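Local coordinates for molybdopterin-guanine dinucleotide biosynthesis protein B (Escherichia coli, PDB 1NP6), which binds GTP, hydrolyses it weakly, and may act as an adapter for efficient making and use of the molybdopterin guanine dinucleotide cofactor, at residues B[17-22]-B[105-110]; B[7-12]-B[166-171]; B[12-17]-B[129-134]; B[40-45]-B[83-88]. All blocks are in the same frame, centred on the assembly; numbering follows the deposited sequence.

Contact 1: residues B[17-22]-B[105-110]; sequences TGKTTL and LVEGFK. With SO4 (sulfate ion), chain D.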
loop_
_atom_site.group_PDB
_atom_site.type_symbol
_atom_site.label_atom_id
_atom_site.label_comp_id
_atom_site.label_asym_id
_atom_site.label_seq_id
_atom_site.Cartn_x
_atom_site.Cartn_y
_atom_site.Cartn_z
ATOM N N THR B 17 0.372 9.043 26.791
ATOM C CA THR B 17 1.687 8.890 27.424
ATOM C C THR B 17 2.822 9.485 26.585
ATOM O O THR B 17 3.810 9.974 27.137
ATOM C CB THR B 17 1.968 7.393 27.696
ATOM O OG1 THR B 17 1.074 6.921 28.700
ATOM C CG2 THR B 17 3.351 7.179 28.332
ATOM N N GLY B 18 2.709 9.380 25.260
ATOM C CA GLY B 18 3.668 10.004 24.359
ATOM C C GLY B 18 4.296 9.095 23.309
ATOM O O GLY B 18 5.366 9.393 22.795
ATOM N N LYS B 19 3.636 7.983 23.002
ATOM C CA LYS B 19 4.070 7.037 21.968
ATOM C C LYS B 19 4.431 7.629 20.579
ATOM O O LYS B 19 5.568 7.464 20.112
ATOM C CB LYS B 19 2.993 5.972 21.798
ATOM C CG LYS B 19 3.491 4.586 21.976
ATOM C CD LYS B 19 2.579 3.602 21.288
ATOM C CE LYS B 19 1.411 3.229 22.167
ATOM N NZ LYS B 19 0.113 3.702 21.594
ATOM N N THR B 20 3.476 8.276 19.904
ATOM C CA THR B 20 3.725 8.745 18.521
ATOM C C THR B 20 4.801 9.850 18.467
ATOM O O THR B 20 5.650 9.876 17.558
ATOM C CB THR B 20 2.425 9.175 17.761
ATOM O OG1 THR B 20 2.114 10.546 18.043
ATOM C CG2 THR B 20 1.189 8.390 18.224
ATOM N N THR B 21 4.767 10.728 19.464
ATOM C CA THR B 21 5.761 11.785 19.647
ATOM C C THR B 21 7.184 11.232 19.825
ATOM O O THR B 21 8.145 11.775 19.276
ATOM C CB THR B 21 5.351 12.658 20.861
ATOM O OG1 THR B 21 4.327 13.573 20.458
ATOM C CG2 THR B 21 6.490 13.554 21.357
ATOM N N LEU B 22 7.302 10.159 20.605
ATOM C CA LEU B 22 8.568 9.481 20.825
ATOM C C LEU B 22 9.075 8.866 19.526
ATOM O O LEU B 22 10.236 9.043 19.179
ATOM C CB LEU B 22 8.436 8.405 21.926
ATOM C CG LEU B 22 9.749 7.674 22.276
ATOM C CD1 LEU B 22 10.848 8.641 22.710
ATOM C CD2 LEU B 22 9.543 6.621 23.341
ATOM N N LEU B 105 9.057 -1.375 13.284
ATOM C CA LEU B 105 8.433 -0.866 14.504
ATOM C C LEU B 105 6.910 -1.038 14.444
ATOM O O LEU B 105 6.326 -0.874 13.374
ATOM C CB LEU B 105 8.782 0.614 14.734
ATOM C CG LEU B 105 10.289 0.924 14.767
ATOM C CD1 LEU B 105 10.596 2.420 14.547
ATOM C CD2 LEU B 105 10.900 0.441 16.086
ATOM N N VAL B 106 6.286 -1.334 15.594
ATOM C CA VAL B 106 4.835 -1.614 15.665
ATOM C C VAL B 106 4.143 -0.803 16.750
ATOM O O VAL B 106 4.606 -0.768 17.896
ATOM C CB VAL B 106 4.561 -3.130 15.894
ATOM C CG1 VAL B 106 3.037 -3.427 15.867
ATOM C CG2 VAL B 106 5.310 -3.957 14.868
ATOM N N GLU B 107 3.028 -0.155 16.398
ATOM C CA GLU B 107 2.338 0.782 17.295
ATOM C C GLU B 107 0.798 0.895 17.114
ATOM O O GLU B 107 0.287 0.869 15.995
ATOM C CB GLU B 107 2.969 2.170 17.103
ATOM C CG GLU B 107 2.122 3.315 17.602
ATOM C CD GLU B 107 2.472 4.611 16.925
ATOM O OE1 GLU B 107 2.520 4.635 15.677
ATOM O OE2 GLU B 107 2.712 5.596 17.650
ATOM N N GLY B 108 0.070 1.032 18.225
ATOM C CA GLY B 108 -1.348 1.388 18.201
ATOM C C GLY B 108 -2.357 0.242 18.205
ATOM O O GLY B 108 -3.573 0.479 18.242
ATOM N N PHE B 109 -1.857 -0.990 18.170
ATOM C CA PHE B 109 -2.711 -2.187 18.187
ATOM C C PHE B 109 -3.091 -2.606 19.613
ATOM O O PHE B 109 -2.268 -2.542 20.533
ATOM C CB PHE B 109 -2.023 -3.354 17.465
ATOM C CG PHE B 109 -1.892 -3.158 15.961
ATOM C CD1 PHE B 109 -0.801 -2.470 15.423
ATOM C CD2 PHE B 109 -2.855 -3.666 15.087
ATOM C CE1 PHE B 109 -0.683 -2.268 14.043
ATOM C CE2 PHE B 109 -2.744 -3.481 13.704
ATOM C CZ PHE B 109 -1.654 -2.782 13.181
ATOM N N LYS B 110 -4.343 -3.033 19.781
ATOM C CA LYS B 110 -4.850 -3.538 21.062
ATOM C C LYS B 110 -4.061 -4.758 21.538
ATOM O O LYS B 110 -3.720 -4.863 22.719
ATOM C CB LYS B 110 -6.331 -3.906 20.934
ATOM C CG LYS B 110 -7.244 -3.252 21.962
ATOM C CD LYS B 110 -8.703 -3.659 21.748
ATOM C CE LYS B 110 -9.433 -2.679 20.833
ATOM N NZ LYS B 110 -9.267 -3.036 19.396
HETATM S S SO4 D . 0.169 8.638 22.712
HETATM O O1 SO4 D . 0.728 8.665 21.369
HETATM O O2 SO4 D . 0.843 7.626 23.540
HETATM O O3 SO4 D . 0.375 9.953 23.298
HETATM O O4 SO4 D . -1.253 8.337 22.650
#
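Thr20 and Glu107 make the tight part of this contact, where the start of helix 19-32 faces the end of strand 103-107. The Thr20 methyl, CG2, touches two anionic groups at once. It lies 3.2 Å from Glu107 OE2 and equally close to O1 of the bound sulfate. Beside it, the Lys19 and Glu107 chains run alongside one another in opposing senses, with Lys19 CD 3.7 Å from Glu107 CG. Glu107 reaches the helix because CG stands anti to the backbone N (chi1 162°) and the rest of the chain is extended.

The other side is looser. Lys19 bends at its last two torsions, and NZ ends 4.3 Å from Gly108 N. Lys19 NZ stays 5.1 Å from Glu107 OE2, so the opposite charges are near each other but not in contact.

The sulfate is held from the helix start. Its O2 accepts a hydrogen bond from Lys19 N at 2.9 Å. Gly18 N bonds to the same oxygen, and Thr20 N gives a nearly straight bond to O1. Gly16 N adds another. This is the P-loop, or Walker A, arrangement. Backbone N-H groups grip the anion here, while Lys19 NZ makes no bond to it. The sulfate probably marks a phosphate position of GTP.

Contact 2: residues B[7-12]-B[166-171]; sequences PLLAFA and VEWMQK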
loop_
_atom_site.group_PDB
_atom_site.type_symbol
_atom_site.label_atom_id
_atom_site.label_comp_id
_atom_site.label_asym_id
_atom_site.label_seq_id
_atom_site.Cartn_x
_atom_site.Cartn_y
_atom_site.Cartn_z
ATOM N N PRO B 7 13.652 -8.470 12.602
ATOM C CA PRO B 7 13.026 -8.217 13.905
ATOM C C PRO B 7 11.850 -7.243 13.865
ATOM O O PRO B 7 11.912 -6.187 13.209
ATOM C CB PRO B 7 14.168 -7.610 14.733
ATOM C CG PRO B 7 15.407 -7.989 14.033
ATOM C CD PRO B 7 15.063 -8.032 12.578
ATOM N N LEU B 8 10.786 -7.630 14.569
ATOM C CA LEU B 8 9.635 -6.787 14.875
ATOM C C LEU B 8 9.727 -6.274 16.331
ATOM O O LEU B 8 10.002 -7.042 17.261
ATOM C CB LEU B 8 8.345 -7.604 14.690
ATOM C CG LEU B 8 7.512 -7.503 13.404
ATOM C CD1 LEU B 8 8.305 -7.902 12.166
ATOM C CD2 LEU B 8 6.230 -8.334 13.510
ATOM N N LEU B 9 9.493 -4.979 16.542
ATOM C CA LEU B 9 9.566 -4.391 17.886
ATOM C C LEU B 9 8.407 -3.425 18.153
ATOM O O LEU B 9 8.242 -2.424 17.443
ATOM C CB LEU B 9 10.912 -3.656 18.083
ATOM C CG LEU B 9 11.136 -2.938 19.426
ATOM C CD1 LEU B 9 11.299 -3.928 20.601
ATOM C CD2 LEU B 9 12.347 -2.011 19.335
ATOM N N ALA B 10 7.609 -3.711 19.177
ATOM C CA ALA B 10 6.474 -2.848 19.507
ATOM C C ALA B 10 6.815 -1.819 20.584
ATOM O O ALA B 10 7.648 -2.068 21.455
ATOM C CB ALA B 10 5.270 -3.679 19.946
ATOM N N PHE B 11 6.138 -0.678 20.513
ATOM C CA PHE B 11 6.151 0.336 21.553
ATOM C C PHE B 11 4.745 0.452 22.116
ATOM O O PHE B 11 3.786 0.665 21.370
ATOM C CB PHE B 11 6.632 1.688 20.989
ATOM C CG PHE B 11 8.136 1.805 20.936
ATOM C CD1 PHE B 11 8.845 1.251 19.886
ATOM C CD2 PHE B 11 8.840 2.407 21.969
ATOM C CE1 PHE B 11 10.226 1.305 19.852
ATOM C CE2 PHE B 11 10.228 2.473 21.937
ATOM C CZ PHE B 11 10.917 1.928 20.877
ATOM N N ALA B 12 4.621 0.282 23.428
ATOM C CA ALA B 12 3.311 0.228 24.041
ATOM C C ALA B 12 3.177 1.204 25.193
ATOM O O ALA B 12 4.085 1.334 26.014
ATOM C CB ALA B 12 3.001 -1.218 24.503
ATOM N N VAL B 166 19.698 -0.734 18.802
ATOM C CA VAL B 166 20.798 -1.416 18.073
ATOM C C VAL B 166 21.354 -2.687 18.783
ATOM O O VAL B 166 21.536 -3.748 18.162
ATOM C CB VAL B 166 21.963 -0.456 17.744
ATOM C CG1 VAL B 166 23.110 -1.208 17.043
ATOM C CG2 VAL B 166 21.471 0.671 16.872
ATOM N N GLU B 167 21.606 -2.563 20.083
ATOM C CA GLU B 167 22.186 -3.638 20.876
ATOM C C GLU B 167 21.259 -4.854 20.981
ATOM O O GLU B 167 21.730 -5.982 20.965
ATOM C CB GLU B 167 22.574 -3.124 22.260
ATOM C CG GLU B 167 23.946 -2.475 22.265
ATOM C CD GLU B 167 23.995 -1.205 23.088
ATOM O OE1 GLU B 167 23.580 -1.244 24.267
ATOM O OE2 GLU B 167 24.453 -0.171 22.557
ATOM N N TRP B 168 19.955 -4.596 21.099
ATOM C CA TRP B 168 18.926 -5.622 21.035
ATOM C C TRP B 168 18.889 -6.288 19.654
ATOM O O TRP B 168 18.762 -7.521 19.559
ATOM C CB TRP B 168 17.554 -5.041 21.413
ATOM C CG TRP B 168 16.418 -6.010 21.179
ATOM C CD1 TRP B 168 16.025 -7.046 22.004
ATOM C CD2 TRP B 168 15.538 -6.044 20.051
ATOM N NE1 TRP B 168 14.952 -7.702 21.450
ATOM C CE2 TRP B 168 14.640 -7.121 20.247
ATOM C CE3 TRP B 168 15.418 -5.277 18.874
ATOM C CZ2 TRP B 168 13.640 -7.441 19.322
ATOM C CZ3 TRP B 168 14.429 -5.597 17.956
ATOM C CH2 TRP B 168 13.543 -6.672 18.192
ATOM N N MET B 169 19.017 -5.483 18.593
ATOM C CA MET B 169 19.012 -6.000 17.219
ATOM C C MET B 169 20.164 -6.986 16.957
ATOM O O MET B 169 19.990 -7.993 16.257
ATOM C CB MET B 169 19.055 -4.861 16.187
ATOM C CG MET B 169 17.715 -4.142 15.967
ATOM S SD MET B 169 17.950 -2.584 14.970
ATOM C CE MET B 169 18.046 -3.298 13.379
ATOM N N GLN B 170 21.332 -6.695 17.528
ATOM C CA GLN B 170 22.515 -7.555 17.390
ATOM C C GLN B 170 22.284 -8.960 17.952
ATOM O O GLN B 170 22.854 -9.928 17.452
ATOM C CB GLN B 170 23.719 -6.933 18.089
ATOM C CG GLN B 170 24.218 -5.649 17.454
ATOM C CD GLN B 170 25.209 -4.935 18.350
ATOM O OE1 GLN B 170 25.112 -5.026 19.572
ATOM N NE2 GLN B 170 26.163 -4.227 17.751
ATOM N N LYS B 171 21.434 -9.056 18.973
ATOM C CA LYS B 171 21.114 -10.329 19.624
ATOM C C LYS B 171 20.100 -11.144 18.839
ATOM O O LYS B 171 19.879 -12.317 19.146
ATOM C CB LYS B 171 20.611 -10.108 21.068
ATOM C CG LYS B 171 21.694 -9.594 22.024
ATOM C CD LYS B 171 21.140 -9.282 23.412
ATOM C CE LYS B 171 21.500 -7.859 23.848
ATOM N NZ LYS B 171 22.059 -7.775 25.230
#
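Trp168 and Leu9 both set their CG atoms anti to their own backbone N (chi1 172° and 178°), which brings the indole and the leucine branch together. The indole of Trp168 thus reaches from the last turns of helix 158-170 to the beginning of strand 8-12. The far rim of its six-membered ring does the touching. CH2 is 3.6 Å from Pro7 CB, and CZ3 of the same ring is 3.8 Å from that proline carbon. Leu9 CB approaches the same rim, at 4.0 Å from Trp168 CH2. Its CD1 branch lies over one ring face, 4.2 Å above the plane and offset toward the rim.

Between Pro7 and Leu9 the strand turns Leu8 away from the helix. Leu8 contributes its backbone instead, with O 3.7 Å from Trp168 CH2. No hydrogen bond crosses the contact. It is apolar, apart from that carbonyl.

Trp168 also packs on Leu103, Ala115 and Ile138, so one indole spans several elements of the sheet and its connections. With an alanine in place of this indole, Pro7 and Leu9 would probably lose their apolar partner, and a gap would be likely to open between helix and strand. Strand 8-12 pairs with strands 103-107 and 116-120 on its two sides. Packing of a helix on a parallel sheet is typical of the alpha/beta fold of P-loop NTPases, in which helices flank the sheet.

Contact 3: residues B[12-17]-B[129-134]; sequences AAWSGT and EELVID. With SO4 (sulfate ion), chain D.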
loop_
_atom_site.group_PDB
_atom_site.type_symbol
_atom_site.label_atom_id
_atom_site.label_comp_id
_atom_site.label_asym_id
_atom_site.label_seq_id
_atom_site.Cartn_x
_atom_site.Cartn_y
_atom_site.Cartn_z
ATOM N N ALA B 12 4.621 0.282 23.428
ATOM C CA ALA B 12 3.311 0.228 24.041
ATOM C C ALA B 12 3.177 1.204 25.193
ATOM O O ALA B 12 4.085 1.334 26.014
ATOM C CB ALA B 12 3.001 -1.218 24.503
ATOM N N ALA B 13 2.026 1.878 25.247
ATOM C CA ALA B 13 1.692 2.832 26.302
ATOM C C ALA B 13 0.199 3.162 26.313
ATOM O O ALA B 13 -0.481 3.056 25.282
ATOM C CB ALA B 13 2.518 4.131 26.161
ATOM N N TRP B 14 -0.304 3.552 27.481
ATOM C CA TRP B 14 -1.644 4.135 27.603
ATOM C C TRP B 14 -1.727 5.393 26.748
ATOM O O TRP B 14 -0.749 6.132 26.644
ATOM C CB TRP B 14 -1.926 4.562 29.048
ATOM C CG TRP B 14 -1.958 3.469 30.090
ATOM C CD1 TRP B 14 -2.810 2.384 30.141
ATOM C CD2 TRP B 14 -1.122 3.373 31.251
ATOM N NE1 TRP B 14 -2.540 1.627 31.256
ATOM C CE2 TRP B 14 -1.510 2.203 31.957
ATOM C CE3 TRP B 14 -0.081 4.151 31.772
ATOM C CZ2 TRP B 14 -0.888 1.800 33.150
ATOM C CZ3 TRP B 14 0.544 3.743 32.957
ATOM C CH2 TRP B 14 0.133 2.578 33.630
ATOM N N SER B 15 -2.905 5.637 26.170
ATOM C CA SER B 15 -3.199 6.847 25.403
ATOM C C SER B 15 -2.721 8.119 26.117
ATOM O O SER B 15 -2.984 8.310 27.311
ATOM C CB SER B 15 -4.713 6.926 25.147
ATOM O OG SER B 15 -5.038 7.931 24.202
ATOM N N GLY B 16 -2.010 8.978 25.394
ATOM C CA GLY B 16 -1.567 10.251 25.945
ATOM C C GLY B 16 -0.216 10.232 26.646
ATOM O O GLY B 16 0.290 11.285 27.050
ATOM N N THR B 17 0.372 9.043 26.791
ATOM C CA THR B 17 1.687 8.890 27.424
ATOM C C THR B 17 2.822 9.485 26.585
ATOM O O THR B 17 3.810 9.974 27.137
ATOM C CB THR B 17 1.968 7.393 27.696
ATOM O OG1 THR B 17 1.074 6.921 28.700
ATOM C CG2 THR B 17 3.351 7.179 28.332
ATOM N N GLU B 129 2.512 1.213 39.675
ATOM C CA GLU B 129 2.043 -0.105 40.092
ATOM C C GLU B 129 1.037 -0.686 39.112
ATOM O O GLU B 129 0.854 -1.903 39.068
ATOM C CB GLU B 129 1.424 -0.037 41.497
ATOM C CG GLU B 129 2.415 0.266 42.617
ATOM C CD GLU B 129 2.602 1.760 42.877
ATOM O OE1 GLU B 129 1.699 2.560 42.552
ATOM O OE2 GLU B 129 3.662 2.140 43.418
ATOM N N GLU B 130 0.389 0.174 38.324
ATOM C CA GLU B 130 -0.607 -0.296 37.351
ATOM C C GLU B 130 -0.039 -0.664 35.967
ATOM O O GLU B 130 -0.793 -1.048 35.070
ATOM C CB GLU B 130 -1.828 0.648 37.259
ATOM C CG GLU B 130 -1.541 2.079 36.832
ATOM C CD GLU B 130 -2.777 2.972 36.843
ATOM O OE1 GLU B 130 -2.861 3.874 37.708
ATOM O OE2 GLU B 130 -3.662 2.782 35.979
ATOM N N LEU B 131 1.285 -0.573 35.808
ATOM C CA LEU B 131 1.957 -1.057 34.596
ATOM C C LEU B 131 1.879 -2.583 34.468
ATOM O O LEU B 131 2.199 -3.309 35.415
ATOM C CB LEU B 131 3.431 -0.643 34.583
ATOM C CG LEU B 131 3.790 0.787 34.181
ATOM C CD1 LEU B 131 5.271 1.030 34.420
ATOM C CD2 LEU B 131 3.418 1.085 32.733
ATOM N N VAL B 132 1.470 -3.055 33.291
ATOM C CA VAL B 132 1.425 -4.490 32.991
ATOM C C VAL B 132 2.655 -4.907 32.167
ATOM O O VAL B 132 2.774 -4.573 30.987
ATOM C CB VAL B 132 0.069 -4.927 32.320
ATOM C CG1 VAL B 132 -1.115 -4.572 33.202
ATOM C CG2 VAL B 132 -0.125 -4.308 30.937
ATOM N N ILE B 133 3.577 -5.617 32.814
ATOM C CA ILE B 133 4.833 -6.039 32.200
ATOM C C ILE B 133 4.867 -7.555 31.986
ATOM O O ILE B 133 5.375 -8.289 32.841
ATOM C CB ILE B 133 6.045 -5.603 33.068
ATOM C CG1 ILE B 133 6.019 -4.090 33.333
ATOM C CG2 ILE B 133 7.361 -6.036 32.406
ATOM C CD1 ILE B 133 7.056 -3.614 34.344
ATOM N N ASP B 134 4.342 -8.002 30.843
ATOM C CA ASP B 134 4.311 -9.423 30.471
ATOM C C ASP B 134 5.679 -9.920 29.976
ATOM O O ASP B 134 6.670 -9.185 30.050
ATOM C CB ASP B 134 3.206 -9.693 29.433
ATOM C CG ASP B 134 3.440 -8.968 28.117
ATOM O OD1 ASP B 134 2.542 -8.219 27.682
ATOM O OD2 ASP B 134 4.487 -9.086 27.445
HETATM S S SO4 D . 0.169 8.638 22.712
HETATM O O1 SO4 D . 0.728 8.665 21.369
HETATM O O2 SO4 D . 0.843 7.626 23.540
HETATM O O3 SO4 D . 0.375 9.953 23.298
HETATM O O4 SO4 D . -1.253 8.337 22.650
#
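This is a surface contact made by an aromatic ring, in which Trp14 of the P-loop meets Glu130 and Leu131 of the loop between strands 116-120 and 137-142. The outer corner of the indole does the touching. CZ2 lies 3.4 Å from Glu130 O, which sits at the ring edge near its plane. Trp14 CH2 is 3.6 Å from Glu130 CG and 3.7 Å from Leu131 CD2, the latter arriving obliquely.

Glu130 places CG between its backbone N and carbonyl carbon (chi1 60°), which puts the methylene against the indole. Its carboxylate plane is turned 73° from the ring. The carboxylate oxygens are engaged elsewhere: OE1 with Arg127 N and OE2 with His126 ND1. The ring of that histidine also stacks on Trp14. A serine in place of Trp14 would probably leave His126 without its stacking partner and Glu130 CG and Leu131 CD2 without their apolar neighbour.

Behind the ring, the backbone of Trp14 opens a type II beta turn closed by Thr17 N. Trp14 O also accepts a 2.9 Å bond from Thr17 OG1, and both donors come from the same face of the carbonyl plane. Gly16, in the third position of the turn, gives its N-H almost straight to sulfate O4 at 2.9 Å. Such a glycine-bearing turn, with the Gly16 amide turned to an anion, belongs to the Walker A loop that joins strand 8-12 to helix 19-32.

Contact 4: residues B[40-45]-B[83-88]; sequences IKHTHH and DEEELD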
loop_
_atom_site.group_PDB
_atom_site.type_symbol
_atom_site.label_atom_id
_atom_site.label_comp_id
_atom_site.label_asym_id
_atom_site.label_seq_id
_atom_site.Cartn_x
_atom_site.Cartn_y
_atom_site.Cartn_z
ATOM N N ILE B 40 4.544 -0.237 11.252
ATOM C CA ILE B 40 3.154 -0.704 11.137
ATOM C C ILE B 40 2.328 -0.032 12.248
ATOM O O ILE B 40 2.651 -0.138 13.438
ATOM C CB ILE B 40 3.077 -2.251 11.263
ATOM C CG1 ILE B 40 3.998 -2.930 10.236
ATOM C CG2 ILE B 40 1.614 -2.702 11.138
ATOM C CD1 ILE B 40 4.011 -4.528 10.299
ATOM N N LYS B 41 1.266 0.654 11.855
ATOM C CA LYS B 41 0.488 1.482 12.772
ATOM C C LYS B 41 -1.013 1.204 12.616
ATOM O O LYS B 41 -1.485 0.933 11.510
ATOM C CB LYS B 41 0.765 2.961 12.448
ATOM C CG LYS B 41 0.078 3.991 13.355
ATOM C CD LYS B 41 0.423 5.428 12.943
ATOM C CE LYS B 41 -0.734 6.395 13.237
ATOM N NZ LYS B 41 -0.733 6.950 14.635
ATOM N N HIS B 42 -1.751 1.283 13.719
ATOM C CA HIS B 42 -3.219 1.292 13.698
ATOM C C HIS B 42 -3.771 2.716 13.804
ATOM O O HIS B 42 -3.200 3.554 14.506
ATOM C CB HIS B 42 -3.753 0.446 14.853
ATOM C CG HIS B 42 -5.217 0.154 14.763
ATOM N ND1 HIS B 42 -6.161 0.845 15.494
ATOM C CD2 HIS B 42 -5.900 -0.764 14.039
ATOM C CE1 HIS B 42 -7.362 0.367 15.222
ATOM N NE2 HIS B 42 -7.232 -0.610 14.344
ATOM N N THR B 43 -4.871 2.993 13.095
ATOM C CA THR B 43 -5.539 4.289 13.170
ATOM C C THR B 43 -7.061 4.128 13.258
ATOM O O THR B 43 -7.617 3.144 12.771
ATOM C CB THR B 43 -5.101 5.230 11.976
ATOM O OG1 THR B 43 -5.559 6.567 12.213
ATOM C CG2 THR B 43 -5.770 4.860 10.647
ATOM N N HIS B 44 -7.731 5.097 13.883
ATOM C CA HIS B 44 -9.192 5.065 13.957
ATOM C C HIS B 44 -9.852 6.050 12.990
ATOM O O HIS B 44 -11.084 6.155 12.944
ATOM C CB HIS B 44 -9.671 5.289 15.400
ATOM C CG HIS B 44 -9.353 4.150 16.315
ATOM N ND1 HIS B 44 -10.075 2.974 16.315
ATOM C CD2 HIS B 44 -8.385 3.997 17.248
ATOM C CE1 HIS B 44 -9.567 2.149 17.213
ATOM N NE2 HIS B 44 -8.541 2.745 17.792
ATOM N N HIS B 45 -9.034 6.752 12.207
ATOM C CA HIS B 45 -9.553 7.733 11.250
ATOM C C HIS B 45 -9.956 7.113 9.893
ATOM O O HIS B 45 -9.670 5.938 9.615
ATOM C CB HIS B 45 -8.582 8.926 11.099
ATOM N N ASP B 83 -15.634 -6.507 5.167
ATOM C CA ASP B 83 -16.165 -7.527 6.084
ATOM C C ASP B 83 -15.475 -7.500 7.457
ATOM O O ASP B 83 -16.097 -7.137 8.460
ATOM C CB ASP B 83 -16.084 -8.933 5.465
ATOM C CG ASP B 83 -16.899 -9.065 4.187
ATOM O OD1 ASP B 83 -17.989 -8.450 4.086
ATOM O OD2 ASP B 83 -16.523 -9.771 3.227
ATOM N N GLU B 84 -14.196 -7.877 7.495
ATOM C CA GLU B 84 -13.421 -7.876 8.739
ATOM C C GLU B 84 -12.078 -7.140 8.630
ATOM O O GLU B 84 -11.363 -7.258 7.632
ATOM C CB GLU B 84 -13.219 -9.307 9.275
ATOM C CG GLU B 84 -12.415 -10.236 8.370
ATOM C CD GLU B 84 -11.838 -11.449 9.090
ATOM O OE1 GLU B 84 -11.521 -11.368 10.299
ATOM O OE2 GLU B 84 -11.685 -12.498 8.429
ATOM N N GLU B 85 -11.760 -6.386 9.675
ATOM C CA GLU B 85 -10.494 -5.671 9.799
ATOM C C GLU B 85 -9.280 -6.603 9.708
ATOM O O GLU B 85 -9.316 -7.736 10.203
ATOM C CB GLU B 85 -10.474 -4.918 11.133
ATOM C CG GLU B 85 -9.333 -3.922 11.288
ATOM C CD GLU B 85 -9.363 -3.199 12.616
ATOM O OE1 GLU B 85 -10.167 -3.579 13.488
ATOM O OE2 GLU B 85 -8.580 -2.243 12.793
ATOM N N GLU B 86 -8.214 -6.119 9.071
ATOM C CA GLU B 86 -6.930 -6.833 9.053
ATOM C C GLU B 86 -6.083 -6.528 10.304
ATOM O O GLU B 86 -5.562 -5.420 10.454
ATOM C CB GLU B 86 -6.133 -6.495 7.775
ATOM C CG GLU B 86 -4.864 -7.324 7.610
ATOM C CD GLU B 86 -5.167 -8.810 7.451
ATOM O OE1 GLU B 86 -4.879 -9.578 8.392
ATOM O OE2 GLU B 86 -5.701 -9.203 6.392
ATOM N N LEU B 87 -5.931 -7.518 11.184
ATOM C CA LEU B 87 -5.137 -7.349 12.405
ATOM C C LEU B 87 -4.032 -8.394 12.590
ATOM O O LEU B 87 -3.456 -8.511 13.667
ATOM C CB LEU B 87 -6.040 -7.324 13.642
ATOM C CG LEU B 87 -7.108 -6.234 13.764
ATOM C CD1 LEU B 87 -8.138 -6.662 14.803
ATOM C CD2 LEU B 87 -6.499 -4.890 14.144
ATOM N N ASP B 88 -3.741 -9.142 11.535
ATOM C CA ASP B 88 -2.727 -10.201 11.559
ATOM C C ASP B 88 -1.363 -9.558 11.323
ATOM O O ASP B 88 -1.007 -9.256 10.187
ATOM C CB ASP B 88 -3.076 -11.199 10.455
ATOM C CG ASP B 88 -2.237 -12.474 10.479
ATOM O OD1 ASP B 88 -1.075 -12.483 10.949
ATOM O OD2 ASP B 88 -2.676 -13.534 9.985
#
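His42 and Glu85 form a histidine-carboxylate hydrogen bond at the C-terminal end of an edge strand in the chain's parallel alpha/beta sheet. Along 40-45, Ile40 comes first. Its backbone bonds to Leu105 and Glu107 of the neighbouring strand. Ile40, Lys41 and His42 also pair in parallel with a strand of the second subunit, so the sheet continues through the dimer interface.

His42 carries the contact. Its ring swings to the side opposite the backbone N (chi1 -168°), which brings it to the loop 83-88. NE2 donates to Glu85 OE2 at 2.6 Å, with an N-H...O angle of 150°. The oxygen lies only 5° out of the imidazole plane and is met nearly along its C-O axis. Glu85 reaches across on a fully extended chain. Phe109 meets the His42 ring as well.

Thr43 turns away from the loop and packs on Val69 of the second subunit. His44 follows, and His42 CE1 lies over one face of its ring, 3.4 Å above the plane and toward the rim. Across the contact, Leu87 adds an apolar touch to the hydrogen bond: its CD2 methyl comes obliquely to the imidazole, 4.2 Å from His42 CD2.

Contacts 1 and 2 are partly buried, while contacts 3 and 4 lie at the surface. Contacts 1, 2 and 4 share one sheet: strand 103-107 stands between strands 8-12 and 37-42 and bonds to both. Contacts 1 and 3 share Thr17 and the sulfate, and involve opposite ends of the P-loop: Trp14 in contact 3, Lys19 and Thr20 in contact 1. Chemistry follows place. Contact 2 is apolar and rests on one tryptophan. Contact 3 sets a tryptophan against a glutamate and a leucine near solvent. Contact 1 combines carbon packing with charges that do not pair. Contact 4 alone has a hydrogen bond between its segments, and its strand pairs with one of the second subunit.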